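Local structure of carboxylesterase (EST-2) (Archaeoglobus fulgidus, 5FRD) at residues 48-51 and 55-58. The protein probably hydrolyses carboxylic esters as a thermophilic alpha/beta-hydrolase esterase, and binds coenzyme A near its active site. Residues are numbered along the deposited sequence; the frame is centred on the assembly and turned at random. Where two conformers were deposited one is given.
Sequences AIDL and GQSD
D50 holds the returning chain at two points, with its carboxylate on the backbone of Q56 and its carbonyl on the hydroxyl of S57. The amide N of Q56 donates to D50 OD2 at 2.9 Å, and an N-H...O angle of 172° shows a nearly straight bond. The donor nevertheless stands well above the carboxylate plane, 57° out of it. CG of D50 lies beside its own backbone N (chi1 -78°), which brings the carboxylate up against G55, whose CA is 3.6 Å from D50 OD2. Modelling a CB on G55 would bring it into D50 CG, and the positive phi of this residue also favours glycine. S57 meets the main chain of D50 rather than its carboxylate: its OG donates to D50 O at 2.6 Å, approaching from above the carbonyl plane, and also rests 3.3 Å from D50 CB.

Segment 48-51 runs off the end of strand 47-49 of the alpha/beta-hydrolase sheet, and 55-58 lies in the loop leading to helix 65-79. Residues of strands 3-9 and 12-18 and a loop extend the polar network: R4 forms a salt bridge with D50 OD2, S15 N donates to S57 OG, and the amide of A34 binds D50 OD1. With R4 and two amide donors around it, the buried carboxylate is probably stabilised as the anion. Shortening D50 to an alanine would probably leave the amides of Q56 and A34 and the R4 guanidinium without this acceptor and open a gap beside G55. S57 CB packs 3.7 Å from L51 O, whereas the L51 side chain touches Y68 on helix 65-79.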
loop_
_atom_site.group_PDB
_atom_site.type_symbol
_atom_site.label_atom_id
_atom_site.label_comp_id
_atom_site.label_asym_id
_atom_site.label_seq_id
_atom_site.Cartn_x
_atom_site.Cartn_y
_atom_site.Cartn_z
ATOM N N ALA A 48 1.693 -4.895 9.729
ATOM C CA ALA A 48 2.219 -4.289 8.509
ATOM C C ALA A 48 3.486 -5.000 8.089
ATOM O O ALA A 48 4.423 -5.109 8.874
ATOM C CB ALA A 48 2.504 -2.801 8.707
ATOM N N ILE A 49 3.500 -5.491 6.860
ATOM C CA ILE A 49 4.666 -6.204 6.359
ATOM C C ILE A 49 5.806 -5.279 5.959
ATOM O O ILE A 49 5.570 -4.201 5.419
ATOM C CB ILE A 49 4.248 -7.102 5.193
ATOM C CG1 ILE A 49 5.353 -8.096 4.821
ATOM C CG2 ILE A 49 3.807 -6.299 3.981
ATOM C CD1 ILE A 49 4.928 -9.146 3.786
ATOM N N ASP A 50 7.055 -5.689 6.179
ATOM C CA ASP A 50 8.187 -5.164 5.401
ATOM C C ASP A 50 8.352 -6.098 4.202
ATOM O O ASP A 50 8.730 -7.261 4.399
ATOM C CB ASP A 50 9.509 -5.203 6.202
ATOM C CG ASP A 50 9.673 -4.117 7.228
ATOM O OD1 ASP A 50 9.127 -3.009 7.070
ATOM O OD2 ASP A 50 10.511 -4.338 8.168
ATOM N N LEU A 51 7.987 -5.700 2.996
ATOM C CA LEU A 51 8.219 -6.591 1.865
ATOM C C LEU A 51 9.695 -6.935 1.783
ATOM O O LEU A 51 10.552 -6.122 2.145
ATOM C CB LEU A 51 7.758 -5.946 0.549
ATOM C CG LEU A 51 6.258 -5.772 0.349
ATOM C CD1 LEU A 51 5.977 -4.907 -0.861
ATOM C CD2 LEU A 51 5.518 -7.094 0.265
ATOM N N GLY A 55 12.857 -2.518 4.682
ATOM C CA GLY A 55 12.852 -2.583 6.152
ATOM C C GLY A 55 13.828 -3.603 6.694
ATOM O O GLY A 55 14.989 -3.642 6.263
ATOM N N GLN A 56 13.345 -4.433 7.610
ATOM C CA GLN A 56 14.180 -5.452 8.234
ATOM C C GLN A 56 14.005 -6.843 7.632
ATOM O O GLN A 56 14.456 -7.844 8.206
ATOM C CB GLN A 56 13.946 -5.475 9.733
ATOM C CG GLN A 56 14.200 -4.132 10.362
ATOM C CD GLN A 56 15.669 -3.793 10.415
ATOM O OE1 GLN A 56 16.510 -4.657 10.621
ATOM N NE2 GLN A 56 15.984 -2.540 10.139
ATOM N N SER A 57 13.332 -6.938 6.492
ATOM C CA SER A 57 13.209 -8.185 5.780
ATOM C C SER A 57 14.479 -8.501 4.977
ATOM O O SER A 57 15.243 -7.614 4.625
ATOM C CB SER A 57 11.967 -8.166 4.900
ATOM O OG SER A 57 10.820 -8.163 5.722
ATOM N N ASP A 58 14.653 -9.767 4.675
ATOM C CA ASP A 58 15.751 -10.194 3.821
ATOM C C ASP A 58 15.627 -9.622 2.412
ATOM O O ASP A 58 14.545 -9.262 1.916
ATOM C CB ASP A 58 15.808 -11.725 3.699
ATOM C CG ASP A 58 16.447 -12.422 4.875
ATOM O OD1 ASP A 58 17.033 -11.767 5.768
ATOM O OD2 ASP A 58 16.324 -13.680 4.895
#